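Microcompartments protein (Desulfitobacterium hafniense, PDB 3NWG) probably serves as a shell protein with two tandem BMC domains, helping to build the protein coat of a bacterial microcompartment. Local coordinates at residues A[16-21]-A[61-66]; A[27-32]-A[54-59]; A[33-36]-A[42-45]; A[72-77]-A[111-116]; A[103-108]-A[126-131]. One frame throughout, in Å; residues are numbered along the deposited sequence.

Contact 1: A[16-21]-A[61-66]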
# COMPACT_ATOMS: atom_id res chain seq x y z
N GLY A 16 -18.47 1.31 -19.07
CA GLY A 16 -18.77 0.89 -17.71
C GLY A 16 -18.85 2.10 -16.80
O GLY A 16 -19.71 2.16 -15.91
N ILE A 17 -17.96 3.06 -17.01
CA ILE A 17 -17.97 4.28 -16.22
C ILE A 17 -19.21 5.13 -16.54
O ILE A 17 -19.78 5.75 -15.65
CB ILE A 17 -16.66 5.05 -16.37
CG1 ILE A 17 -15.54 4.28 -15.65
CG2 ILE A 17 -16.79 6.46 -15.84
CD1 ILE A 17 -14.11 4.77 -15.97
N GLU A 18 -19.63 5.13 -17.81
CA GLU A 18 -20.81 5.87 -18.22
C GLU A 18 -22.04 5.16 -17.70
O GLU A 18 -23.02 5.81 -17.30
CB GLU A 18 -20.88 5.98 -19.75
CG GLU A 18 -21.98 6.90 -20.27
CD GLU A 18 -22.14 6.85 -21.80
OE1 GLU A 18 -22.21 5.74 -22.37
OE2 GLU A 18 -22.21 7.92 -22.44
N ALA A 19 -22.01 3.83 -17.72
CA ALA A 19 -23.14 3.07 -17.23
C ALA A 19 -23.30 3.33 -15.74
O ALA A 19 -24.42 3.50 -15.26
CB ALA A 19 -22.96 1.59 -17.52
N ALA A 20 -22.18 3.39 -15.02
CA ALA A 20 -22.21 3.57 -13.56
C ALA A 20 -22.80 4.92 -13.23
O ALA A 20 -23.54 5.06 -12.26
CB ALA A 20 -20.82 3.43 -12.96
N ASP A 21 -22.50 5.91 -14.06
CA ASP A 21 -22.99 7.26 -13.87
C ASP A 21 -24.51 7.31 -14.01
O ASP A 21 -25.18 7.95 -13.21
CB ASP A 21 -22.37 8.19 -14.90
CG ASP A 21 -22.70 9.65 -14.65
OD1 ASP A 21 -22.15 10.21 -13.68
OD2 ASP A 21 -23.51 10.25 -15.42
N LYS A 61 -28.10 -0.52 -18.43
CA LYS A 61 -28.33 -1.29 -19.66
C LYS A 61 -28.61 -0.35 -20.85
O LYS A 61 -28.20 -0.63 -21.98
CB LYS A 61 -29.48 -2.28 -19.50
CG LYS A 61 -29.18 -3.48 -18.59
CD LYS A 61 -30.43 -4.39 -18.41
CE LYS A 61 -30.79 -5.10 -19.73
NZ LYS A 61 -31.75 -6.24 -19.58
N THR A 62 -29.31 0.75 -20.57
CA THR A 62 -29.60 1.77 -21.56
C THR A 62 -28.34 2.43 -22.08
O THR A 62 -28.15 2.50 -23.29
CB THR A 62 -30.57 2.85 -21.03
OG1 THR A 62 -31.74 2.21 -20.51
CG2 THR A 62 -30.99 3.79 -22.14
N MSE A 63 -27.48 2.90 -21.19
CA MSE A 63 -26.26 3.58 -21.61
C MSE A 63 -25.29 2.62 -22.26
O MSE A 63 -24.77 2.90 -23.33
CB MSE A 63 -25.58 4.32 -20.46
CG MSE A 63 -26.42 5.46 -19.88
SE MSE A 63 -27.03 6.81 -21.16
CE MSE A 63 -25.33 7.19 -21.97
N ALA A 64 -25.07 1.47 -21.62
CA ALA A 64 -24.12 0.49 -22.12
C ALA A 64 -24.55 -0.30 -23.38
O ALA A 64 -23.71 -0.74 -24.14
CB ALA A 64 -23.69 -0.44 -21.00
N ALA A 65 -25.85 -0.45 -23.61
CA ALA A 65 -26.35 -1.05 -24.88
C ALA A 65 -25.68 -2.39 -25.30
O ALA A 65 -25.84 -3.39 -24.61
CB ALA A 65 -26.36 -0.02 -26.04
N HIS A 66 -24.94 -2.40 -26.41
CA HIS A 66 -24.38 -3.68 -26.92
C HIS A 66 -23.11 -4.19 -26.21
O HIS A 66 -22.64 -5.31 -26.47
CB HIS A 66 -24.10 -3.59 -28.41
CG HIS A 66 -25.32 -3.45 -29.25
ND1 HIS A 66 -26.10 -4.53 -29.62
CD2 HIS A 66 -25.89 -2.36 -29.83
CE1 HIS A 66 -27.09 -4.11 -30.39
NE2 HIS A 66 -26.99 -2.79 -30.53
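Ala19 on helix 13-26 and Met63 near the end of helix 50-64 mark the nearest approach of the two backbones, their CA atoms 5.4 Å apart. Residues 16-21 are helical throughout; in 61-66 the helix runs as far as Ala64, and Ala65 departs from it with a positive phi of 49°. No hydrogen bond crosses between the two segments; they meet by packing. Small side chains allow the approach: Ala19 CB meets Ala64 CB at 4.1 Å, and Ala19 CA lies 4.2 Å from Met63 CB. Farther out, Met63, present as selenomethionine, bends at both chi2 and chi3, and this hooked shape brings its methyl back against Glu18. The Glu18 chain stands extended, with CG anti to the backbone N (chi1 -172°), and crosses the Met63 chain at about a right angle. Met63 CE lies against the Glu18 carboxylate group as a whole, though the exact closeness is doubtful at this resolution. Glu18 also packs on Val168 of the second subunit, while Asp21 OD1 is hydrogen-bonded to His174 N of that same subunit. On the sheet side of helix 13-26, Ile17 rests on Tyr42 and Ala20 on Val44. Two helices side by side on one face of a four-stranded antiparallel sheet are the layout of the BMC domain.

Contact 2: A[27-32]-A[54-59]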
# COMPACT_ATOMS: atom_id res chain seq x y z
N ALA A 27 -31.95 6.61 -9.56
CA ALA A 27 -32.80 6.32 -8.41
C ALA A 27 -31.92 6.33 -7.17
O ALA A 27 -30.70 6.40 -7.30
CB ALA A 27 -33.48 4.96 -8.59
N GLN A 28 -32.52 6.30 -5.97
CA GLN A 28 -31.75 6.24 -4.72
C GLN A 28 -31.15 4.86 -4.52
O GLN A 28 -31.78 3.97 -3.94
CB GLN A 28 -32.58 6.64 -3.48
CG GLN A 28 -32.42 8.13 -2.98
CD GLN A 28 -30.95 8.62 -2.85
OE1 GLN A 28 -30.01 7.85 -2.54
NE2 GLN A 28 -30.75 9.93 -3.08
N VAL A 29 -29.94 4.68 -5.03
CA VAL A 29 -29.17 3.45 -4.82
C VAL A 29 -27.78 3.81 -4.30
O VAL A 29 -27.29 4.92 -4.52
CB VAL A 29 -29.05 2.56 -6.12
CG1 VAL A 29 -30.42 2.04 -6.58
CG2 VAL A 29 -28.34 3.30 -7.24
N ASP A 30 -27.16 2.88 -3.58
CA ASP A 30 -25.79 3.04 -3.15
C ASP A 30 -24.90 2.20 -4.05
O ASP A 30 -25.30 1.12 -4.49
CB ASP A 30 -25.63 2.62 -1.68
CG ASP A 30 -26.05 3.73 -0.67
OD1 ASP A 30 -26.70 4.73 -1.05
OD2 ASP A 30 -25.71 3.59 0.52
N LEU A 31 -23.71 2.72 -4.34
CA LEU A 31 -22.70 1.96 -5.07
C LEU A 31 -21.91 1.06 -4.13
O LEU A 31 -21.35 1.52 -3.12
CB LEU A 31 -21.76 2.90 -5.80
CG LEU A 31 -20.68 2.30 -6.68
CD1 LEU A 31 -21.27 1.66 -7.96
CD2 LEU A 31 -19.68 3.39 -7.04
N LEU A 32 -21.87 -0.22 -4.46
CA LEU A 32 -21.07 -1.20 -3.73
C LEU A 32 -19.69 -1.35 -4.37
O LEU A 32 -18.67 -1.34 -3.69
CB LEU A 32 -21.76 -2.56 -3.74
CG LEU A 32 -23.12 -2.65 -3.07
CD1 LEU A 32 -23.78 -3.94 -3.47
CD2 LEU A 32 -22.95 -2.56 -1.57
N GLN A 54 -34.11 -1.67 -9.77
CA GLN A 54 -34.58 -2.00 -11.11
C GLN A 54 -34.40 -0.85 -12.08
O GLN A 54 -34.10 -1.07 -13.26
CB GLN A 54 -36.03 -2.46 -11.11
CG GLN A 54 -36.58 -2.66 -12.53
CD GLN A 54 -35.94 -3.85 -13.25
OE1 GLN A 54 -36.32 -5.00 -13.00
NE2 GLN A 54 -34.97 -3.58 -14.13
N SER A 55 -34.55 0.39 -11.59
CA SER A 55 -34.42 1.56 -12.45
C SER A 55 -32.96 1.79 -12.78
O SER A 55 -32.58 2.05 -13.93
CB SER A 55 -34.98 2.80 -11.76
OG SER A 55 -36.31 2.57 -11.32
N SER A 56 -32.14 1.67 -11.74
CA SER A 56 -30.72 1.82 -11.85
C SER A 56 -30.14 0.82 -12.86
O SER A 56 -29.39 1.22 -13.76
CB SER A 56 -30.12 1.61 -10.47
OG SER A 56 -28.77 1.99 -10.40
N VAL A 57 -30.52 -0.45 -12.76
CA VAL A 57 -30.04 -1.47 -13.72
C VAL A 57 -30.50 -1.20 -15.17
O VAL A 57 -29.70 -1.28 -16.10
CB VAL A 57 -30.37 -2.91 -13.27
CG1 VAL A 57 -30.07 -3.92 -14.38
CG2 VAL A 57 -29.59 -3.26 -12.00
N THR A 58 -31.78 -0.86 -15.36
CA THR A 58 -32.27 -0.48 -16.68
C THR A 58 -31.50 0.73 -17.22
O THR A 58 -31.13 0.75 -18.40
CB THR A 58 -33.78 -0.20 -16.69
OG1 THR A 58 -34.49 -1.39 -16.31
CG2 THR A 58 -34.25 0.26 -18.09
N ALA A 59 -31.22 1.70 -16.36
CA ALA A 59 -30.46 2.89 -16.78
C ALA A 59 -29.09 2.50 -17.36
O ALA A 59 -28.70 2.99 -18.43
CB ALA A 59 -30.29 3.83 -15.62
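Val29 presents both of its methyls to Ser56, and Ala27 meets Ser55 beside it, where the loop leading into strand 29-36 passes helix 50-64. The valine fork lies against the serine from one side: Val29 CG1 is 3.9 Å from Ser56 CB, and Val29 CG2 is 3.4 Å from Ser56 OG. Val29 CG1 stands beside its own backbone N (chi1 -64°), which spreads the two methyls over neighbouring atoms of the serine. The Ser56 hydroxyl, swung to the side remote from its own amide nitrogen (chi1 -168°), is hydrogen-bonded to Met23 O of helix 13-26, so the valine methyl covers an oxygen that already has a partner. In the second pair only the beta carbons meet, Ala27 CB and Ser55 CB, at 4.1 Å; Ser55 OG is hydrogen-bonded to Ala51 O, one turn earlier in its own helix. An inverse gamma turn lies between Ala27 and Val29, both of which point toward the helix. Below this layer Ser56 also touches Ile46, and Leu31 packs on Val44 and Ile46. With an alanine here instead of Val29, both methyls would be gone and Ser56 is likely to lose its cover on this side, opening a gap between strand and helix. Despite two serines, the contact is thus apolar in character: each hydroxyl is spent on a backbone carbonyl, and what meets across the interface is mainly methyl and methylene.

Contact 3: A[33-36]-A[42-45]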
# COMPACT_ATOMS: atom_id res chain seq x y z
N GLU A 33 -19.70 -1.50 -5.69
CA GLU A 33 -18.51 -1.82 -6.45
C GLU A 33 -18.66 -1.28 -7.86
O GLU A 33 -19.71 -1.44 -8.50
CB GLU A 33 -18.29 -3.35 -6.48
CG GLU A 33 -16.89 -3.79 -6.88
CD GLU A 33 -15.83 -3.28 -5.91
OE1 GLU A 33 -15.21 -2.23 -6.21
OE2 GLU A 33 -15.66 -3.91 -4.83
N ALA A 34 -17.61 -0.60 -8.31
CA ALA A 34 -17.46 -0.18 -9.69
C ALA A 34 -15.98 -0.32 -10.04
O ALA A 34 -15.13 0.46 -9.56
CB ALA A 34 -17.92 1.24 -9.87
N LYS A 35 -15.65 -1.33 -10.84
CA LYS A 35 -14.25 -1.64 -11.08
C LYS A 35 -14.02 -2.52 -12.30
O LYS A 35 -14.89 -3.30 -12.68
CB LYS A 35 -13.62 -2.27 -9.83
CG LYS A 35 -14.13 -3.68 -9.48
CD LYS A 35 -13.29 -4.27 -8.37
CE LYS A 35 -13.39 -5.78 -8.34
NZ LYS A 35 -12.15 -6.36 -7.74
N PRO A 36 -12.84 -2.38 -12.93
CA PRO A 36 -12.48 -3.28 -14.01
C PRO A 36 -12.17 -4.65 -13.43
O PRO A 36 -11.48 -4.73 -12.43
CB PRO A 36 -11.20 -2.66 -14.58
CG PRO A 36 -11.14 -1.27 -14.04
CD PRO A 36 -11.82 -1.34 -12.72
N TYR A 42 -15.87 -4.40 -17.06
CA TYR A 42 -16.09 -3.47 -15.98
C TYR A 42 -17.39 -3.91 -15.33
O TYR A 42 -18.36 -4.26 -16.01
CB TYR A 42 -16.24 -2.07 -16.53
CG TYR A 42 -16.10 -0.99 -15.47
CD1 TYR A 42 -14.85 -0.51 -15.11
CD2 TYR A 42 -17.23 -0.45 -14.85
CE1 TYR A 42 -14.72 0.47 -14.16
CE2 TYR A 42 -17.10 0.54 -13.89
CZ TYR A 42 -15.84 1.00 -13.55
OH TYR A 42 -15.68 1.98 -12.61
N ILE A 43 -17.41 -3.92 -14.00
CA ILE A 43 -18.59 -4.36 -13.30
C ILE A 43 -19.11 -3.26 -12.39
O ILE A 43 -18.33 -2.48 -11.83
CB ILE A 43 -18.36 -5.69 -12.50
CG1 ILE A 43 -17.57 -5.46 -11.20
CG2 ILE A 43 -17.72 -6.76 -13.36
CD1 ILE A 43 -18.42 -5.65 -9.95
N VAL A 44 -20.43 -3.19 -12.29
CA VAL A 44 -21.06 -2.27 -11.35
C VAL A 44 -22.03 -3.05 -10.49
O VAL A 44 -22.86 -3.81 -10.99
CB VAL A 44 -21.78 -1.08 -12.06
CG1 VAL A 44 -22.34 -0.10 -11.05
CG2 VAL A 44 -20.82 -0.37 -13.01
N LEU A 45 -21.87 -2.86 -9.19
CA LEU A 45 -22.76 -3.44 -8.20
C LEU A 45 -23.35 -2.32 -7.37
O LEU A 45 -22.63 -1.43 -6.88
CB LEU A 45 -22.02 -4.40 -7.28
CG LEU A 45 -21.60 -5.76 -7.81
CD1 LEU A 45 -20.60 -6.39 -6.86
CD2 LEU A 45 -22.80 -6.68 -7.97
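Glu33 to Pro36 and Tyr42 to Leu45 form the paired arms of a beta hairpin, with strand 29-36 lying outermost, within this chain, in the four-stranded sheet of the first BMC domain. The short strands run at 175° to each other. Glu33 pairs with Leu45 through two bonds, Leu45 N to Glu33 O at 2.7 Å and Glu33 N to Leu45 O at 3.2 Å. Lys35 pairs likewise with Ile43, Ile43 N to Lys35 O at 2.9 Å and Lys35 N to Ile43 O at 3.1 Å. Ala34 with Val44 and Pro36 with Tyr42 are the non-hydrogen-bonded pairs between and beyond them. On their face of the sheet the Tyr42 ring, turned by a chi1 of -164°, lies across the neighbouring strand: Lys35 C stands 3.5 Å above one ring face, toward the rim. Pro36 runs alongside in the same direction, CD 3.7 Å from Tyr42 CE1. A glycerol, probably from the crystallisation liquor, comes doubtfully close to Tyr42 OH. On the opposite face Glu33 uses only its aliphatic part, CB 3.8 Å from Leu45 CD1 and CG 3.9 Å from Ile43 CD1. Helix 13-26 covers the Tyr42 and Val44 face, whereas Ile43 reaches Ile128 of the second domain. This is the hairpin of the BMC fold formed by strands two and three in the sheet order 2-3-1-4.

Contact 4: A[72-77]-A[111-116]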
# COMPACT_ATOMS: atom_id res chain seq x y z
N PHE A 72 -28.00 -8.34 -13.74
CA PHE A 72 -28.61 -9.26 -12.80
C PHE A 72 -29.18 -8.50 -11.60
O PHE A 72 -28.62 -7.49 -11.18
CB PHE A 72 -27.58 -10.29 -12.33
CG PHE A 72 -28.05 -11.17 -11.20
CD1 PHE A 72 -28.92 -12.23 -11.44
CD2 PHE A 72 -27.64 -10.91 -9.89
CE1 PHE A 72 -29.38 -13.02 -10.40
CE2 PHE A 72 -28.10 -11.70 -8.84
CZ PHE A 72 -28.96 -12.76 -9.09
N ILE A 73 -30.29 -9.01 -11.05
CA ILE A 73 -30.90 -8.45 -9.84
C ILE A 73 -31.34 -9.54 -8.87
O ILE A 73 -32.04 -10.49 -9.27
CB ILE A 73 -32.12 -7.55 -10.17
CG1 ILE A 73 -31.67 -6.26 -10.87
CG2 ILE A 73 -32.93 -7.24 -8.90
CD1 ILE A 73 -32.79 -5.56 -11.58
N LEU A 74 -30.94 -9.39 -7.61
CA LEU A 74 -31.33 -10.33 -6.56
C LEU A 74 -32.06 -9.56 -5.47
O LEU A 74 -31.44 -8.84 -4.69
CB LEU A 74 -30.11 -11.08 -6.01
CG LEU A 74 -30.20 -12.38 -5.16
CD1 LEU A 74 -30.35 -12.09 -3.68
CD2 LEU A 74 -31.30 -13.35 -5.62
N PRO A 75 -33.39 -9.71 -5.43
CA PRO A 75 -34.26 -9.10 -4.43
C PRO A 75 -34.13 -9.75 -3.06
O PRO A 75 -33.89 -10.96 -2.96
CB PRO A 75 -35.65 -9.36 -4.99
CG PRO A 75 -35.49 -10.64 -5.75
CD PRO A 75 -34.16 -10.47 -6.43
N ASN A 76 -34.32 -8.95 -2.02
CA ASN A 76 -34.33 -9.43 -0.64
C ASN A 76 -33.02 -10.11 -0.30
O ASN A 76 -33.01 -11.23 0.20
CB ASN A 76 -35.52 -10.37 -0.38
CG ASN A 76 -36.83 -9.88 -1.03
OD1 ASN A 76 -37.17 -8.68 -1.01
ND2 ASN A 76 -37.56 -10.83 -1.62
N VAL A 77 -31.93 -9.43 -0.63
CA VAL A 77 -30.60 -9.96 -0.39
C VAL A 77 -30.26 -9.89 1.10
O VAL A 77 -30.66 -8.95 1.79
CB VAL A 77 -29.54 -9.22 -1.22
CG1 VAL A 77 -29.40 -7.77 -0.75
CG2 VAL A 77 -28.19 -9.95 -1.13
N ALA A 111 -25.26 -17.62 -4.52
CA ALA A 111 -24.72 -18.64 -3.62
C ALA A 111 -24.44 -18.08 -2.23
O ALA A 111 -24.80 -18.71 -1.23
CB ALA A 111 -23.46 -19.24 -4.19
N ALA A 112 -23.79 -16.92 -2.18
CA ALA A 112 -23.54 -16.25 -0.91
C ALA A 112 -24.86 -15.97 -0.19
O ALA A 112 -24.98 -16.21 1.00
CB ALA A 112 -22.74 -14.97 -1.12
N ASP A 113 -25.86 -15.48 -0.93
CA ASP A 113 -27.13 -15.09 -0.35
C ASP A 113 -27.88 -16.31 0.17
O ASP A 113 -28.42 -16.29 1.27
CB ASP A 113 -27.98 -14.30 -1.36
CG ASP A 113 -29.35 -13.91 -0.82
OD1 ASP A 113 -29.44 -13.04 0.10
OD2 ASP A 113 -30.36 -14.46 -1.33
N THR A 114 -27.89 -17.38 -0.62
CA THR A 114 -28.49 -18.62 -0.17
C THR A 114 -27.72 -19.18 1.05
O THR A 114 -28.33 -19.61 2.03
CB THR A 114 -28.60 -19.66 -1.32
OG1 THR A 114 -29.51 -19.16 -2.31
CG2 THR A 114 -29.14 -21.00 -0.80
N ALA A 115 -26.40 -19.12 1.01
CA ALA A 115 -25.61 -19.58 2.14
C ALA A 115 -26.00 -18.82 3.40
O ALA A 115 -26.36 -19.43 4.39
CB ALA A 115 -24.11 -19.46 1.86
N ALA A 116 -25.97 -17.50 3.35
CA ALA A 116 -26.28 -16.68 4.53
C ALA A 116 -27.70 -16.91 5.05
O ALA A 116 -27.96 -16.78 6.24
CB ALA A 116 -26.04 -15.22 4.24
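Leu74, the last residue of strand 68-74, makes the first touch with helix 105-117: its methyl CD1 lies 3.3 Å from Asp113 OD2 and 3.5 Å from Asp113 CG, against the carboxylate group. After Pro75 the chain turns at Asn76, whose backbone has positive phi, and Asn76 O comes within 4.0 Å of Asp113 OD1; that carbonyl is hydrogen-bonded to Lys117 NZ. Val77 then closes over the other carboxylate oxygen, with CA 3.3 Å and CG2 3.6 Å from Asp113 OD1, its side chain slanting across that of the aspartate. A chi1 of 178°, placing CG opposite the amide nitrogen, carries the carboxylate between Leu74 CD1 and Val77. Its bonds come from just outside the two segments: OD1 accepts from His78 N, and OD2 forms a salt bridge with Lys117 NZ, one turn further along the helix. If Asp113 were exchanged for an alanine, His78 N would probably lose its acceptor and Lys117 its counter-charge, leaving the turn after strand 68-74 less firmly tied to the helix. The contact thus joins the two BMC domains through a buried carboxylate that is walled by hydrocarbon yet paired at both oxygens, and the nearby lysine probably helps to keep it ionised.

Contact 5: A[103-108]-A[126-131]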
# COMPACT_ATOMS: atom_id res chain seq x y z
N PHE A 103 -17.96 -19.36 -11.40
CA PHE A 103 -17.46 -18.79 -12.64
C PHE A 103 -18.02 -17.39 -12.98
O PHE A 103 -17.48 -16.69 -13.84
CB PHE A 103 -17.74 -19.75 -13.81
CG PHE A 103 -16.79 -20.93 -13.89
CD1 PHE A 103 -15.43 -20.74 -14.17
CD2 PHE A 103 -17.25 -22.23 -13.69
CE1 PHE A 103 -14.55 -21.81 -14.25
CE2 PHE A 103 -16.37 -23.34 -13.77
CZ PHE A 103 -15.01 -23.12 -14.05
N SER A 104 -19.10 -16.99 -12.30
CA SER A 104 -19.75 -15.70 -12.57
C SER A 104 -20.10 -14.98 -11.27
O SER A 104 -20.39 -15.62 -10.25
CB SER A 104 -21.01 -15.90 -13.40
OG SER A 104 -22.16 -16.04 -12.57
N ILE A 105 -20.12 -13.65 -11.32
CA ILE A 105 -20.44 -12.83 -10.16
C ILE A 105 -21.90 -13.01 -9.74
O ILE A 105 -22.22 -13.01 -8.54
CB ILE A 105 -20.13 -11.35 -10.42
CG1 ILE A 105 -18.61 -11.14 -10.56
CG2 ILE A 105 -20.71 -10.46 -9.31
CD1 ILE A 105 -18.19 -9.79 -11.13
N ALA A 106 -22.78 -13.19 -10.73
CA ALA A 106 -24.19 -13.41 -10.43
C ALA A 106 -24.39 -14.69 -9.61
O ALA A 106 -24.98 -14.67 -8.53
CB ALA A 106 -25.02 -13.45 -11.71
N SER A 107 -23.87 -15.81 -10.12
CA SER A 107 -23.96 -17.06 -9.40
C SER A 107 -23.32 -16.94 -8.03
O SER A 107 -23.84 -17.48 -7.05
CB SER A 107 -23.36 -18.20 -10.19
OG SER A 107 -22.08 -17.83 -10.65
N LEU A 108 -22.21 -16.21 -7.91
CA LEU A 108 -21.67 -16.01 -6.57
C LEU A 108 -22.66 -15.29 -5.64
O LEU A 108 -22.86 -15.73 -4.51
CB LEU A 108 -20.32 -15.31 -6.56
CG LEU A 108 -19.81 -15.48 -5.13
CD1 LEU A 108 -19.11 -16.84 -4.95
CD2 LEU A 108 -18.98 -14.33 -4.64
N ILE A 126 -16.14 -11.77 0.44
CA ILE A 126 -16.54 -12.03 -0.92
C ILE A 126 -15.49 -11.42 -1.84
O ILE A 126 -15.06 -10.28 -1.64
CB ILE A 126 -17.94 -11.45 -1.22
CG1 ILE A 126 -19.00 -12.29 -0.49
CG2 ILE A 126 -18.20 -11.40 -2.72
CD1 ILE A 126 -20.44 -11.76 -0.57
N ARG A 127 -15.05 -12.18 -2.83
CA ARG A 127 -14.12 -11.63 -3.79
C ARG A 127 -14.68 -11.73 -5.18
O ARG A 127 -14.73 -12.80 -5.77
CB ARG A 127 -12.75 -12.29 -3.68
CG ARG A 127 -12.04 -12.04 -2.36
CD ARG A 127 -11.10 -10.86 -2.41
NE ARG A 127 -9.92 -11.15 -1.59
CZ ARG A 127 -8.76 -11.62 -2.06
NH1 ARG A 127 -7.76 -11.87 -1.23
NH2 ARG A 127 -8.60 -11.84 -3.37
N ILE A 128 -15.14 -10.58 -5.66
CA ILE A 128 -15.51 -10.36 -7.05
C ILE A 128 -14.23 -10.08 -7.85
O ILE A 128 -13.35 -9.34 -7.39
CB ILE A 128 -16.49 -9.16 -7.10
CG1 ILE A 128 -17.93 -9.65 -7.19
CG2 ILE A 128 -16.21 -8.25 -8.28
CD1 ILE A 128 -18.43 -10.36 -5.96
N GLY A 129 -14.09 -10.67 -9.04
CA GLY A 129 -12.91 -10.38 -9.87
C GLY A 129 -12.01 -11.58 -10.13
O GLY A 129 -12.40 -12.49 -10.87
N MSE A 130 -10.80 -11.60 -9.57
CA MSE A 130 -10.14 -10.45 -8.93
C MSE A 130 -8.74 -10.32 -9.56
O MSE A 130 -7.77 -9.94 -8.88
CB MSE A 130 -9.99 -10.61 -7.40
CG MSE A 130 -10.76 -11.77 -6.73
SE MSE A 130 -10.01 -13.61 -6.87
CE MSE A 130 -8.16 -13.31 -6.26
N GLY A 131 -8.63 -10.66 -10.84
CA GLY A 131 -7.34 -10.75 -11.52
C GLY A 131 -6.71 -12.15 -11.46
O GLY A 131 -5.73 -12.36 -10.74
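Ile105 and Leu108, on the first turn of helix 105-117, meet Ile128 and Ile126 near the end of strand 122-127, and every contact across the two segments is between hydrocarbon groups. Ile105 crosses Ile128 at about a right angle, with several carbons in contact: Ile105 CG2 is 3.6 Å from Ile128 CG1, and Ile105 CD1 is 3.8 Å from Ile128 CG2. Leu108 and Ile126 instead slide past each other in opposite directions, one methyl against another, Leu108 CD2 lying 3.6 Å from Ile126 CG2. The leucine's first torsion (chi1 -168°) turns its fork away from the backbone N and carries CD2 to the strand, where it also comes within 4.2 Å of Ile128 CD1 and links the two pairs. All four residues are buried. Polar bonds serve the backbone on each side and do not cross. Ser104 occupies the N-cap position, and Leu108 N bonds to Ser104 O at 3.0 Å to open the helix. Ile128 O is hydrogen-bonded to Lys35 NZ of the first BMC domain. Around the cluster, Ile126 packs on Val81, Ala84 and Ile85 of helix 79-85, and Ile105 on Leu7 and Glu9 of strand 4-10. The arrangement is that of helix 105-117 packed on the sheet of the second BMC domain, over strand 122-127, with its hydrophobic core continuing into the interface with the first.

How the contacts relate
Contacts 1, 2 and 3 share the first BMC domain. Contact 3 supplies the sheet on which helix 13-26 of contact 1 rests, Gly16 CA being 3.5 Å from Tyr42 CD2, and contact 2 continues the same hairpin through a probable hydrogen bond, Leu32 N to Leu45 O at 2.8 Å. Contact 5, of the second domain, lies against the opposite face, its centre about 11 Å from that of contact 3. Contact 4 bridges the domains and joins contact 5 along helix 105-117. Glycerol, probably from the crystallisation liquor, lies near Tyr42 of contact 3 and, weakly bonded, at Arg127 of contact 5. Contact 1 is remote, about 23 Å from contact 4 between centres.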